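Local coordinates for protein putative transcriptional regulator (Listeria innocua, PDB 3LWF) that probably binds DNA and regulates transcription as a member of the Rrf2 family of winged helix-turn-helix regulators, at residues 32-37 and 140-145. Numbering follows the deposited sequence.
Sequences ITLELA and SDLLKH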
loop_
_atom_site.group_PDB
_atom_site.type_symbol
_atom_site.label_atom_id
_atom_site.label_comp_id
_atom_site.label_asym_id
_atom_site.label_seq_id
_atom_site.Cartn_x
_atom_site.Cartn_y
_atom_site.Cartn_z
ATOM N N ILE A 32 0.746 -21.936 4.059
ATOM C CA ILE A 32 0.061 -23.094 4.622
ATOM C C ILE A 32 -1.306 -23.307 3.933
ATOM O O ILE A 32 -1.604 -24.400 3.428
ATOM C CB ILE A 32 -0.189 -22.924 6.129
ATOM C CG1 ILE A 32 1.105 -23.086 6.951
ATOM C CG2 ILE A 32 -1.218 -23.947 6.607
ATOM C CD1 ILE A 32 0.954 -22.562 8.406
ATOM N N THR A 33 -2.106 -22.241 3.895
ATOM C CA THR A 33 -3.445 -22.343 3.362
ATOM C C THR A 33 -3.472 -22.598 1.881
ATOM O O THR A 33 -4.348 -23.321 1.407
ATOM C CB THR A 33 -4.311 -21.146 3.719
ATOM O OG1 THR A 33 -3.710 -19.963 3.213
ATOM C CG2 THR A 33 -4.441 -21.032 5.223
ATOM N N LEU A 34 -2.516 -22.039 1.151
ATOM C CA LEU A 34 -2.384 -22.383 -0.260
ATOM C C LEU A 34 -2.031 -23.838 -0.484
ATOM O O LEU A 34 -2.484 -24.458 -1.471
ATOM C CB LEU A 34 -1.348 -21.494 -0.964
ATOM C CG LEU A 34 -1.723 -20.014 -1.141
ATOM C CD1 LEU A 34 -0.427 -19.226 -1.552
ATOM C CD2 LEU A 34 -2.919 -19.775 -2.105
ATOM N N GLU A 35 -1.125 -24.364 0.326
ATOM C CA GLU A 35 -0.763 -25.798 0.168
ATOM C C GLU A 35 -1.953 -26.701 0.522
ATOM O O GLU A 35 -2.190 -27.717 -0.134
ATOM C CB GLU A 35 0.415 -26.167 1.048
ATOM C CG GLU A 35 1.696 -25.598 0.549
ATOM C CD GLU A 35 1.997 -26.075 -0.848
ATOM O OE1 GLU A 35 1.990 -27.307 -1.031
ATOM O OE2 GLU A 35 2.186 -25.220 -1.741
ATOM N N LEU A 36 -2.709 -26.316 1.546
ATOM C CA LEU A 36 -3.931 -27.045 1.878
ATOM C C LEU A 36 -4.956 -26.919 0.752
ATOM O O LEU A 36 -5.658 -27.887 0.449
ATOM C CB LEU A 36 -4.505 -26.611 3.236
ATOM C CG LEU A 36 -3.612 -26.839 4.461
ATOM C CD1 LEU A 36 -4.299 -26.293 5.702
ATOM C CD2 LEU A 36 -3.250 -28.309 4.676
ATOM N N ALA A 37 -5.008 -25.763 0.098
ATOM C CA ALA A 37 -5.929 -25.539 -1.027
ATOM C C ALA A 37 -5.564 -26.400 -2.250
ATOM O O ALA A 37 -6.425 -26.995 -2.868
ATOM C CB ALA A 37 -5.998 -24.064 -1.408
ATOM N N SER A 140 -8.223 -19.201 -4.546
ATOM C CA SER A 140 -8.292 -19.652 -5.963
ATOM C C SER A 140 -7.691 -18.661 -6.934
ATOM O O SER A 140 -6.963 -19.041 -7.835
ATOM C CB SER A 140 -9.736 -19.952 -6.369
ATOM O OG SER A 140 -10.191 -20.967 -5.508
ATOM N N ASP A 141 -7.977 -17.387 -6.737
ATOM C CA ASP A 141 -7.346 -16.329 -7.532
ATOM C C ASP A 141 -5.829 -16.439 -7.448
ATOM O O ASP A 141 -5.117 -16.289 -8.452
ATOM C CB ASP A 141 -7.763 -14.937 -7.011
ATOM C CG ASP A 141 -9.204 -14.634 -7.247
ATOM O OD1 ASP A 141 -9.783 -15.243 -8.148
ATOM O OD2 ASP A 141 -9.787 -13.816 -6.505
ATOM N N LEU A 142 -5.316 -16.684 -6.244
ATOM C CA LEU A 142 -3.872 -16.684 -6.065
ATOM C C LEU A 142 -3.257 -17.915 -6.730
ATOM O O LEU A 142 -2.282 -17.811 -7.441
ATOM C CB LEU A 142 -3.513 -16.648 -4.600
ATOM C CG LEU A 142 -3.861 -15.371 -3.836
ATOM C CD1 LEU A 142 -3.261 -15.459 -2.430
ATOM C CD2 LEU A 142 -3.382 -14.096 -4.587
ATOM N N LEU A 143 -3.854 -19.078 -6.522
ATOM C CA LEU A 143 -3.367 -20.308 -7.152
ATOM C C LEU A 143 -3.337 -20.234 -8.702
ATOM O O LEU A 143 -2.475 -20.836 -9.319
ATOM C CB LEU A 143 -4.221 -21.499 -6.687
ATOM C CG LEU A 143 -4.109 -21.904 -5.216
ATOM C CD1 LEU A 143 -5.194 -22.899 -4.855
ATOM C CD2 LEU A 143 -2.724 -22.488 -4.956
ATOM N N LYS A 144 -4.269 -19.514 -9.323
ATOM C CA LYS A 144 -4.205 -19.275 -10.789
ATOM C C LYS A 144 -3.087 -18.304 -11.194
ATOM O O LYS A 144 -2.500 -18.417 -12.272
ATOM C CB LYS A 144 -5.510 -18.676 -11.303
ATOM C CG LYS A 144 -6.715 -19.548 -11.149
ATOM C CD LYS A 144 -7.966 -18.815 -11.634
ATOM C CE LYS A 144 -9.247 -19.557 -11.279
ATOM N NZ LYS A 144 -10.440 -18.713 -11.582
ATOM N N HIS A 145 -2.828 -17.331 -10.324
ATOM C CA HIS A 145 -1.835 -16.267 -10.536
ATOM C C HIS A 145 -1.689 -15.800 -11.980
ATOM O O HIS A 145 -0.622 -15.887 -12.580
ATOM C CB HIS A 145 -0.476 -16.629 -9.934
ATOM C CG HIS A 145 0.102 -17.917 -10.416
ATOM N ND1 HIS A 145 0.682 -18.061 -11.664
ATOM C CD2 HIS A 145 0.228 -19.114 -9.797
ATOM C CE1 HIS A 145 1.143 -19.294 -11.786
ATOM N NE2 HIS A 145 0.864 -19.958 -10.675
#
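Leu34 and Leu143 lie alongside each other, their side chains pointing in opposite directions as they pass. Leu34 CD2 rests on the branched end of Leu143, 3.9 Å from Leu143 CD2 and 4.0 Å from Leu143 CG. The same Leu34 methyl, CD2, also reaches Leu142 CB at 4.0 Å. It therefore meets two consecutive residues of the short helix. In Leu34, CG stands beside the backbone N, anti to the carbonyl carbon (chi1 -69°). The next torsion (chi2 167°) puts CD1 anti to CA and turns CD2 toward Leu142 and Leu143. Leu143 uses its two methyls differently. Leu143 CD2 also comes 4.0 Å from the backbone O of Leu34. Leu143 CD1 touches Ala37 CB at 3.7 Å. Leu143 thus spans one turn of helix 24-38, from Leu34 to Ala37. No hydrogen bond joins the two segments; the side chains meet through apolar carbon atoms. The contact is small, with 182 Å² buried in all. The axes of segments 32-37 and 140-144 cross at -83° and come within 10.5 Å. Leu139, just before Ser140 on helix 139-144, extends the packing onto Thr33 and Leu34. Helix 24-38 meets helix 58-70 through Ile32 and Thr33, and strand 83-86 through Leu36 and Ala37. The second subunit closes in with its Ala118 on Leu34 and its Glu121 on Leu142. Helix 139-144 thus packs against helix 24-38, probably part of the winged helix-turn-helix domain, and against helix 117-136 of the second subunit.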